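Local atomic coordinates of pectate lyase (Cellvibrio cellulosa, PDB entry 1GXM), a protein that cleaves pectate (polygalacturonic acid) by anti-beta-elimination, the chain given here being its catalytic module, a family 10 polysaccharide lyase. Residues 176-184 with 192-203; 287-295 with 304-314. One frame throughout, in Å; residues are numbered along the deposited sequence.

Contact 1 (176-184 with 192-203); sequences DYILKAQWK and WCAQHGALDYQP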
loop_
_atom_site.group_PDB
_atom_site.type_symbol
_atom_site.label_atom_id
_atom_site.label_comp_id
_atom_site.label_asym_id
_atom_site.label_seq_id
_atom_site.Cartn_x
_atom_site.Cartn_y
_atom_site.Cartn_z
ATOM N N ASP A 176 3.820 -14.457 -0.155
ATOM C CA ASP A 176 4.857 -15.137 0.579
ATOM C C ASP A 176 5.739 -14.117 1.293
ATOM O O ASP A 176 6.075 -14.285 2.459
ATOM C CB ASP A 176 5.661 -16.019 -0.371
ATOM C CG ASP A 176 6.639 -16.885 0.344
ATOM O OD1 ASP A 176 6.201 -17.855 0.998
ATOM O OD2 ASP A 176 7.859 -16.647 0.317
ATOM N N TYR A 177 6.154 -13.075 0.560
ATOM C CA TYR A 177 6.953 -12.018 1.162
ATOM C C TYR A 177 6.276 -11.416 2.399
ATOM O O TYR A 177 6.870 -11.261 3.457
ATOM C CB TYR A 177 7.276 -10.907 0.136
ATOM C CG TYR A 177 8.170 -9.900 0.764
ATOM C CD1 TYR A 177 7.645 -8.841 1.499
ATOM C CD2 TYR A 177 9.541 -10.051 0.724
ATOM C CE1 TYR A 177 8.446 -7.992 2.150
ATOM C CE2 TYR A 177 10.359 -9.194 1.374
ATOM C CZ TYR A 177 9.805 -8.146 2.098
ATOM O OH TYR A 177 10.615 -7.289 2.798
ATOM N N ILE A 178 5.026 -11.039 2.222
ATOM C CA ILE A 178 4.258 -10.405 3.277
ATOM C C ILE A 178 4.180 -11.299 4.510
ATOM O O ILE A 178 4.379 -10.859 5.621
ATOM C CB ILE A 178 2.874 -10.019 2.755
ATOM C CG1 ILE A 178 3.009 -8.803 1.831
ATOM C CG2 ILE A 178 1.917 -9.735 3.890
ATOM C CD1 ILE A 178 1.808 -8.554 1.020
ATOM N N LEU A 179 3.949 -12.578 4.290
ATOM C CA LEU A 179 3.844 -13.508 5.396
ATOM C C LEU A 179 5.179 -13.656 6.124
ATOM O O LEU A 179 5.210 -13.699 7.347
ATOM C CB LEU A 179 3.366 -14.863 4.910
ATOM C CG LEU A 179 1.940 -14.910 4.392
ATOM C CD1 LEU A 179 1.662 -16.260 3.742
ATOM C CD2 LEU A 179 0.918 -14.593 5.480
ATOM N N LYS A 180 6.281 -13.706 5.374
ATOM C CA LYS A 180 7.610 -13.812 5.974
ATOM C C LYS A 180 8.024 -12.522 6.684
ATOM O O LYS A 180 8.764 -12.542 7.661
ATOM C CB LYS A 180 8.637 -14.192 4.926
ATOM C CG LYS A 180 8.613 -15.653 4.600
ATOM C CD LYS A 180 9.554 -15.957 3.468
ATOM C CE LYS A 180 9.703 -17.457 3.280
ATOM N NZ LYS A 180 8.402 -18.078 3.012
ATOM N N ALA A 181 7.526 -11.390 6.197
ATOM C CA ALA A 181 7.920 -10.100 6.742
ATOM C C ALA A 181 7.144 -9.722 7.987
ATOM O O ALA A 181 7.573 -8.866 8.753
ATOM C CB ALA A 181 7.779 -9.025 5.698
ATOM N N GLN A 182 5.977 -10.317 8.168
ATOM C CA GLN A 182 5.107 -9.960 9.264
ATOM C C GLN A 182 5.872 -10.108 10.559
ATOM O O GLN A 182 6.499 -11.129 10.820
ATOM C CB GLN A 182 3.847 -10.807 9.250
ATOM C CG GLN A 182 2.755 -10.303 10.197
ATOM C CD GLN A 182 1.450 -11.059 10.017
ATOM O OE1 GLN A 182 1.397 -12.050 9.284
ATOM N NE2 GLN A 182 0.400 -10.593 10.663
ATOM N N TRP A 183 5.840 -9.071 11.370
ATOM C CA TRP A 183 6.723 -8.974 12.521
ATOM C C TRP A 183 6.239 -9.790 13.697
ATOM O O TRP A 183 5.091 -9.700 14.099
ATOM C CB TRP A 183 6.858 -7.518 12.939
ATOM C CG TRP A 183 7.742 -7.323 14.100
ATOM C CD1 TRP A 183 7.354 -7.007 15.350
ATOM C CD2 TRP A 183 9.166 -7.417 14.122
ATOM N NE1 TRP A 183 8.447 -6.901 16.175
ATOM C CE2 TRP A 183 9.578 -7.124 15.434
ATOM C CE3 TRP A 183 10.142 -7.665 13.148
ATOM C CZ2 TRP A 183 10.915 -7.112 15.812
ATOM C CZ3 TRP A 183 11.469 -7.663 13.530
ATOM C CH2 TRP A 183 11.839 -7.390 14.852
ATOM N N LYS A 184 7.154 -10.578 14.249
ATOM C CA LYS A 184 6.886 -11.369 15.435
ATOM C C LYS A 184 7.471 -10.601 16.588
ATOM O O LYS A 184 8.682 -10.436 16.729
ATOM C CB LYS A 184 7.492 -12.753 15.322
ATOM C CG LYS A 184 6.792 -13.615 14.293
ATOM C CD LYS A 184 7.567 -14.891 13.860
ATOM C CE LYS A 184 8.546 -15.436 14.852
ATOM N NZ LYS A 184 9.519 -16.369 14.194
ATOM N N TRP A 192 3.383 -4.908 9.975
ATOM C CA TRP A 192 4.524 -4.650 9.133
ATOM C C TRP A 192 5.017 -3.246 9.357
ATOM O O TRP A 192 4.277 -2.356 9.744
ATOM C CB TRP A 192 4.161 -4.794 7.632
ATOM C CG TRP A 192 3.711 -6.168 7.306
ATOM C CD1 TRP A 192 4.475 -7.176 6.813
ATOM C CD2 TRP A 192 2.416 -6.727 7.540
ATOM N NE1 TRP A 192 3.734 -8.316 6.703
ATOM C CE2 TRP A 192 2.463 -8.075 7.139
ATOM C CE3 TRP A 192 1.210 -6.213 8.014
ATOM C CZ2 TRP A 192 1.363 -8.919 7.231
ATOM C CZ3 TRP A 192 0.129 -7.034 8.110
ATOM C CH2 TRP A 192 0.210 -8.386 7.745
ATOM N N CYS A 193 6.285 -3.053 9.068
ATOM C CA CYS A 193 6.880 -1.738 8.921
ATOM C C CYS A 193 6.486 -1.174 7.575
ATOM O O CYS A 193 6.106 -1.882 6.673
ATOM C CB CYS A 193 8.410 -1.863 9.016
ATOM S SG CYS A 193 9.258 -0.308 9.251
ATOM N N ALA A 194 6.604 0.135 7.419
ATOM C CA ALA A 194 6.293 0.747 6.137
ATOM C C ALA A 194 7.249 0.293 5.046
ATOM O O ALA A 194 6.923 0.351 3.879
ATOM C CB ALA A 194 6.270 2.231 6.225
ATOM N N GLN A 195 8.427 -0.162 5.431
ATOM C CA GLN A 195 9.350 -0.728 4.473
ATOM C C GLN A 195 10.185 -1.786 5.168
ATOM O O GLN A 195 10.495 -1.662 6.350
ATOM C CB GLN A 195 10.215 0.332 3.793
ATOM C CG GLN A 195 10.937 1.242 4.712
ATOM C CD GLN A 195 10.046 2.241 5.431
ATOM O OE1 GLN A 195 9.177 2.868 4.804
ATOM N NE2 GLN A 195 10.287 2.439 6.708
ATOM N N HIS A 196 10.512 -2.834 4.408
ATOM C CA HIS A 196 11.286 -3.974 4.886
ATOM C C HIS A 196 12.363 -4.294 3.878
ATOM O O HIS A 196 12.243 -3.977 2.702
ATOM C CB HIS A 196 10.418 -5.223 5.023
ATOM C CG HIS A 196 9.497 -5.228 6.197
ATOM N ND1 HIS A 196 9.675 -6.080 7.259
ATOM C CD2 HIS A 196 8.389 -4.498 6.480
ATOM C CE1 HIS A 196 8.711 -5.883 8.146
ATOM N NE2 HIS A 196 7.914 -4.931 7.692
ATOM N N GLY A 197 13.386 -4.999 4.333
ATOM C CA GLY A 197 14.460 -5.391 3.437
ATOM C C GLY A 197 13.936 -6.357 2.403
ATOM O O GLY A 197 13.272 -7.332 2.719
ATOM N N ALA A 198 14.235 -6.076 1.147
ATOM C CA ALA A 198 13.759 -6.892 0.062
ATOM C C ALA A 198 14.271 -8.308 0.161
ATOM O O ALA A 198 13.583 -9.237 -0.239
ATOM C CB ALA A 198 14.170 -6.283 -1.254
ATOM N N LEU A 199 15.487 -8.466 0.676
ATOM C CA LEU A 199 16.101 -9.782 0.798
ATOM C C LEU A 199 16.106 -10.344 2.190
ATOM O O LEU A 199 16.106 -11.561 2.366
ATOM C CB LEU A 199 17.527 -9.762 0.264
ATOM C CG LEU A 199 17.646 -9.319 -1.193
ATOM C CD1 LEU A 199 19.091 -9.523 -1.656
ATOM C CD2 LEU A 199 16.710 -10.058 -2.094
ATOM N N ASP A 200 16.163 -9.473 3.188
ATOM C CA ASP A 200 16.325 -9.916 4.570
ATOM C C ASP A 200 15.037 -9.873 5.387
ATOM O O ASP A 200 15.011 -10.373 6.492
ATOM C CB ASP A 200 17.478 -9.186 5.276
ATOM C CG ASP A 200 17.221 -7.712 5.563
ATOM O OD1 ASP A 200 16.059 -7.240 5.564
ATOM O OD2 ASP A 200 18.184 -6.968 5.839
ATOM N N TYR A 201 13.980 -9.304 4.801
ATOM C CA TYR A 201 12.634 -9.210 5.412
ATOM C C TYR A 201 12.559 -8.317 6.652
ATOM O O TYR A 201 11.500 -8.204 7.266
ATOM C CB TYR A 201 12.091 -10.598 5.782
ATOM C CG TYR A 201 12.026 -11.555 4.636
ATOM C CD1 TYR A 201 10.923 -11.588 3.802
ATOM C CD2 TYR A 201 13.052 -12.456 4.401
ATOM C CE1 TYR A 201 10.854 -12.470 2.753
ATOM C CE2 TYR A 201 12.991 -13.341 3.340
ATOM C CZ TYR A 201 11.894 -13.339 2.529
ATOM O OH TYR A 201 11.823 -14.222 1.488
ATOM N N GLN A 202 13.662 -7.704 7.048
ATOM C CA GLN A 202 13.730 -6.955 8.294
ATOM C C GLN A 202 13.097 -5.583 8.124
ATOM O O GLN A 202 13.214 -4.989 7.082
ATOM C CB GLN A 202 15.188 -6.696 8.689
ATOM C CG GLN A 202 16.128 -7.845 8.983
ATOM C CD GLN A 202 17.597 -7.335 9.190
ATOM O OE1 GLN A 202 17.850 -6.125 9.184
ATOM N NE2 GLN A 202 18.528 -8.252 9.334
ATOM N N PRO A 203 12.511 -5.033 9.169
ATOM C CA PRO A 203 12.114 -3.628 9.137
ATOM C C PRO A 203 13.277 -2.736 8.814
ATOM O O PRO A 203 14.390 -2.946 9.263
ATOM C CB PRO A 203 11.630 -3.368 10.552
ATOM C CG PRO A 203 11.136 -4.711 10.990
ATOM C CD PRO A 203 12.137 -5.687 10.432
HETATM O O HOH W 1 9.434 -14.321 0.355
HETATM O O HOH W 2 10.156 -8.651 9.596
#
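The carbonyl oxygen of Gly197 is gripped from opposite faces of its plane: Tyr177 OH donates to Gly197 O at 2.7 Å, and Tyr201 N at 3.0 Å. Tyrosine suits position 177 because it is long enough to carry a hydroxyl from the helix to the loop. With CG anti to the backbone N (chi1 -176°), its ring passes alongside that of Tyr201, with Tyr177 CD2 3.4 Å from Tyr201 CE1. The rings run antiparallel with planes 27° apart, so far offset that little of one lies over the other. CB and CD of Lys180 pack against Tyr201, while its ammonium group forms a salt bridge with Asp176 within the helix; water 1 links Asp176 OD2 to Tyr201 OH. In this largely helical module, an alpha/alpha toroid as in other family 10 lyases, helix 161-181 ends against the loop around strand 195-196. His196 organises that loop: ND1 donates to Tyr201 O at 2.8 Å, and NE2 accepts from Cys193 N. These bonds fix the rotation of the imidazole, which offers one face to the methyl of Ala181, a CH-pi contact, and the other to Pro203 CA. Where the helix unwinds, Trp192 NE1 donates nearly straight (170°) to Ile178 O at 2.8 Å, with the acceptor in the indole plane. Ile178 CG2 meets Trp192 CZ2 at 3.5 Å. The extended Gln182 sets CG over the rim of one indole face, and its amide runs on past the CZ2/CH2 border, NE2 bonding to Thr190 O and Ala238 O. Farther along, Trp183 CZ3 rests 3.7 Å from Pro203 CD.

Contact 2 (287-295 with 304-314); sequences RGFFSDRDG and MSLERRTGYSW
Arg308 meets the 287-295 segment along nearly its whole length. Its CB lies 3.6 Å from Asp292 OD1, and CG comes closer, 3.3 Å from the same oxygen, while also packing with CD against Arg293 CG. Bends at chi2 (-68°) and chi3 (79°) then fold the chain back toward the preceding residue, where NE donates to Glu307 OE1 at 2.9 Å and NH2 donates to Glu307 OE2. Arg293, extended from CG to NE, grips the same carboxylate side-on, with Arg293 NE 3.0 Å from Glu307 OE1 and NH2 bonded to OE2. The two arginines reach each glutamate oxygen from opposite faces, so four N-H groups share one acidic group; its negative charge probably offsets the closeness of the two like charges, Arg293 NH2 lying over the Arg308 guanidinium, near CZ and 3.2 Å from Arg308 NH2. The motif beneath this network is a capped helix start. Ser305, small and polar, is the N-cap of helix 306-311: OG accepts from Arg308 N and donates to Asp292 OD1 at 2.7 Å, on the syn lone pair. Ser305 N donates to Asp292 OD2, also at 2.7 Å, so one carboxylate takes both its hydroxyl and its N-H. Since OD1 also accepts from Arg293 N, aspartate ties the start of its own type I turn, Asp292 to Gly295, to the helix. Deeper in, Trp314 NE1 donates almost straight (176°) to Arg308 O, which fixes the indole. The slim, flexible Met304 sets its terminal methyl over the centre of one indole face, and Met304 CE is also 3.5 Å from Phe290 CB. Tyr312 CD2 lies over the rim of the opposite face. Phe290 turns its ring edge to Trp314 CB, and the methionine methyl also abuts the buried Ser291 O, which has no hydrogen-bond partner in the model.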
loop_
_atom_site.group_PDB
_atom_site.type_symbol
_atom_site.label_atom_id
_atom_site.label_comp_id
_atom_site.label_asym_id
_atom_site.label_seq_id
_atom_site.Cartn_x
_atom_site.Cartn_y
_atom_site.Cartn_z
ATOM N N ARG A 287 5.029 0.584 21.744
ATOM C CA ARG A 287 4.778 1.963 22.134
ATOM C C ARG A 287 4.792 2.863 20.922
ATOM O O ARG A 287 5.724 2.825 20.117
ATOM C CB ARG A 287 5.839 2.444 23.108
ATOM C CG ARG A 287 5.488 3.711 23.824
ATOM C CD ARG A 287 6.378 4.024 25.010
ATOM N NE ARG A 287 5.973 5.299 25.580
ATOM C CZ ARG A 287 6.708 6.004 26.404
ATOM N NH1 ARG A 287 7.890 5.557 26.756
ATOM N NH2 ARG A 287 6.249 7.157 26.871
ATOM N N GLY A 288 3.787 3.710 20.803
ATOM C CA GLY A 288 3.779 4.692 19.738
ATOM C C GLY A 288 4.928 5.659 19.914
ATOM O O GLY A 288 5.242 6.061 21.035
ATOM N N PHE A 289 5.545 6.074 18.822
ATOM C CA PHE A 289 6.685 6.960 18.918
ATOM C C PHE A 289 6.746 7.940 17.775
ATOM O O PHE A 289 5.997 7.879 16.812
ATOM C CB PHE A 289 8.005 6.196 19.067
ATOM C CG PHE A 289 8.473 5.523 17.821
ATOM C CD1 PHE A 289 9.216 6.213 16.878
ATOM C CD2 PHE A 289 8.277 4.183 17.629
ATOM C CE1 PHE A 289 9.682 5.601 15.743
ATOM C CE2 PHE A 289 8.754 3.569 16.472
ATOM C CZ PHE A 289 9.486 4.287 15.554
ATOM N N PHE A 290 7.638 8.895 17.972
ATOM C CA PHE A 290 7.843 9.988 17.055
ATOM C C PHE A 290 9.293 10.081 16.654
ATOM O O PHE A 290 10.176 9.574 17.319
ATOM C CB PHE A 290 7.397 11.289 17.715
ATOM C CG PHE A 290 6.051 11.185 18.348
ATOM C CD1 PHE A 290 4.919 11.105 17.559
ATOM C CD2 PHE A 290 5.918 11.074 19.707
ATOM C CE1 PHE A 290 3.670 10.940 18.146
ATOM C CE2 PHE A 290 4.674 10.917 20.294
ATOM C CZ PHE A 290 3.555 10.849 19.513
ATOM N N SER A 291 9.510 10.788 15.567
ATOM C CA SER A 291 10.849 11.036 15.068
ATOM C C SER A 291 10.930 12.470 14.556
ATOM O O SER A 291 10.032 13.284 14.785
ATOM C CB SER A 291 11.233 9.975 14.041
ATOM O OG SER A 291 12.573 10.134 13.633
ATOM N N ASP A 292 12.015 12.794 13.885
ATOM C CA ASP A 292 12.225 14.148 13.442
ATOM C C ASP A 292 13.290 14.108 12.375
ATOM O O ASP A 292 13.779 13.046 12.035
ATOM C CB ASP A 292 12.661 14.991 14.637
ATOM C CG ASP A 292 12.223 16.435 14.555
ATOM O OD1 ASP A 292 12.027 16.962 13.438
ATOM O OD2 ASP A 292 12.102 17.092 15.612
ATOM N N ARG A 293 13.663 15.273 11.859
ATOM C CA ARG A 293 14.600 15.311 10.747
ATOM C C ARG A 293 15.979 14.834 11.115
ATOM O O ARG A 293 16.723 14.438 10.223
ATOM C CB ARG A 293 14.628 16.701 10.132
ATOM C CG ARG A 293 13.320 16.985 9.415
ATOM C CD ARG A 293 13.435 17.984 8.333
ATOM N NE ARG A 293 12.184 18.305 7.658
ATOM C CZ ARG A 293 11.769 17.774 6.515
ATOM N NH1 ARG A 293 12.468 16.832 5.882
ATOM N NH2 ARG A 293 10.629 18.189 5.989
ATOM N N ASP A 294 16.301 14.815 12.411
ATOM C CA ASP A 294 17.578 14.273 12.871
ATOM C C ASP A 294 17.573 12.756 13.015
ATOM O O ASP A 294 18.571 12.181 13.387
ATOM C CB ASP A 294 18.025 14.916 14.171
ATOM C CG ASP A 294 17.092 14.657 15.325
ATOM O OD1 ASP A 294 15.969 14.114 15.153
ATOM O OD2 ASP A 294 17.431 14.971 16.477
ATOM N N GLY A 295 16.455 12.110 12.738
ATOM C CA GLY A 295 16.342 10.682 12.862
ATOM C C GLY A 295 16.246 10.184 14.285
ATOM O O GLY A 295 16.375 9.002 14.503
ATOM N N MET A 304 9.060 17.436 19.320
ATOM C CA MET A 304 9.356 17.449 17.901
ATOM C C MET A 304 9.505 18.857 17.366
ATOM O O MET A 304 8.878 19.781 17.873
ATOM C CB MET A 304 8.181 16.794 17.158
ATOM C CG MET A 304 8.470 16.449 15.714
ATOM S SD MET A 304 7.023 15.721 14.951
ATOM C CE MET A 304 6.983 14.191 15.803
ATOM N N SER A 305 10.282 19.023 16.305
ATOM C CA SER A 305 10.310 20.282 15.583
ATOM C C SER A 305 8.911 20.648 15.119
ATOM O O SER A 305 8.106 19.799 14.756
ATOM C CB SER A 305 11.236 20.222 14.381
ATOM O OG SER A 305 10.789 19.320 13.400
ATOM N N LEU A 306 8.625 21.937 15.137
ATOM C CA LEU A 306 7.339 22.430 14.704
ATOM C C LEU A 306 7.035 21.968 13.288
ATOM O O LEU A 306 5.931 21.536 12.963
ATOM C CB LEU A 306 7.371 23.949 14.761
ATOM C CG LEU A 306 6.081 24.616 14.383
ATOM C CD1 LEU A 306 4.969 24.286 15.375
ATOM C CD2 LEU A 306 6.312 26.105 14.369
ATOM N N GLU A 307 8.029 22.045 12.417
ATOM C CA GLU A 307 7.817 21.715 11.026
ATOM C C GLU A 307 7.416 20.241 10.832
ATOM O O GLU A 307 6.589 19.938 9.991
ATOM C CB GLU A 307 9.045 22.055 10.175
ATOM C CG GLU A 307 8.815 21.863 8.683
ATOM C CD GLU A 307 9.070 20.441 8.189
ATOM O OE1 GLU A 307 9.786 19.686 8.869
ATOM O OE2 GLU A 307 8.576 20.114 7.087
ATOM N N ARG A 308 8.045 19.338 11.567
ATOM C CA ARG A 308 7.693 17.926 11.414
ATOM C C ARG A 308 6.372 17.599 12.103
ATOM O O ARG A 308 5.674 16.714 11.669
ATOM C CB ARG A 308 8.794 16.989 11.906
ATOM C CG ARG A 308 9.955 16.819 10.923
ATOM C CD ARG A 308 9.594 16.086 9.663
ATOM N NE ARG A 308 8.905 16.944 8.711
ATOM C CZ ARG A 308 8.230 16.530 7.663
ATOM N NH1 ARG A 308 8.100 15.241 7.414
ATOM N NH2 ARG A 308 7.637 17.394 6.874
ATOM N N ARG A 309 6.037 18.289 13.183
ATOM C CA ARG A 309 4.785 17.992 13.867
ATOM C C ARG A 309 3.606 18.448 13.031
ATOM O O ARG A 309 2.571 17.797 13.003
ATOM C CB ARG A 309 4.759 18.636 15.243
ATOM C CG ARG A 309 3.530 18.226 16.062
ATOM C CD ARG A 309 3.557 18.635 17.520
ATOM N NE ARG A 309 3.865 20.053 17.620
ATOM C CZ ARG A 309 5.026 20.568 17.996
ATOM N NH1 ARG A 309 6.015 19.808 18.422
ATOM N NH2 ARG A 309 5.187 21.868 17.958
ATOM N N THR A 310 3.774 19.562 12.325
ATOM C CA THR A 310 2.689 20.097 11.502
ATOM C C THR A 310 2.717 19.528 10.075
ATOM O O THR A 310 1.689 19.462 9.411
ATOM C CB THR A 310 2.743 21.632 11.420
ATOM O OG1 THR A 310 4.019 22.035 10.900
ATOM C CG2 THR A 310 2.629 22.252 12.781
ATOM N N GLY A 311 3.887 19.096 9.605
ATOM C CA GLY A 311 4.067 18.726 8.213
ATOM C C GLY A 311 3.897 17.261 7.892
ATOM O O GLY A 311 3.921 16.869 6.756
ATOM N N TYR A 312 3.729 16.447 8.920
ATOM C CA TYR A 312 3.610 15.002 8.756
ATOM C C TYR A 312 2.629 14.515 9.799
ATOM O O TYR A 312 2.618 15.033 10.919
ATOM C CB TYR A 312 4.982 14.384 9.001
ATOM C CG TYR A 312 5.205 12.957 8.590
ATOM C CD1 TYR A 312 5.425 12.616 7.274
ATOM C CD2 TYR A 312 5.273 11.943 9.536
ATOM C CE1 TYR A 312 5.681 11.313 6.921
ATOM C CE2 TYR A 312 5.511 10.644 9.184
ATOM C CZ TYR A 312 5.754 10.333 7.879
ATOM O OH TYR A 312 5.994 9.033 7.500
ATOM N N SER A 313 1.786 13.552 9.438
ATOM C CA SER A 313 0.810 13.015 10.378
ATOM C C SER A 313 1.429 11.891 11.177
ATOM O O SER A 313 1.932 10.923 10.612
ATOM C CB SER A 313 -0.405 12.455 9.668
ATOM O OG SER A 313 -1.104 13.483 9.048
ATOM N N TRP A 314 1.355 11.975 12.487
ATOM C CA TRP A 314 1.995 11.013 13.386
ATOM C C TRP A 314 1.023 10.006 13.979
ATOM O O TRP A 314 1.417 9.148 14.745
ATOM C CB TRP A 314 2.743 11.764 14.492
ATOM C CG TRP A 314 3.865 12.523 13.902
ATOM C CD1 TRP A 314 3.838 13.807 13.447
ATOM C CD2 TRP A 314 5.143 12.000 13.544
ATOM N NE1 TRP A 314 5.044 14.129 12.882
ATOM C CE2 TRP A 314 5.862 13.035 12.928
ATOM C CE3 TRP A 314 5.772 10.772 13.724
ATOM C CZ2 TRP A 314 7.149 12.886 12.490
ATOM C CZ3 TRP A 314 7.063 10.629 13.278
ATOM C CH2 TRP A 314 7.729 11.668 12.649
HETATM O O HOH W 3 3.612 7.649 15.442
#

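How the contacts relate
Both contacts are mostly buried, and each joins one end of a helix to a chain region carrying a two-residue strand, but they share no elements; their centres are 24 Å apart and their nearest atoms about 7 Å. Contact 1 lies nearer the middle of the chain, about 14 Å from its centre, and closes the C-terminal end of a long helix with aromatic rings and hydrogen bonds to backbone carbonyls. No salt bridge crosses between its segments; Lys180 and Asp176 pair within the helix. Contact 2, about 21 Å out, works around the N-terminal end of helix 306-311, with an ion network at the surface (Arg293, Glu307) and an apolar cluster round Trp314 within.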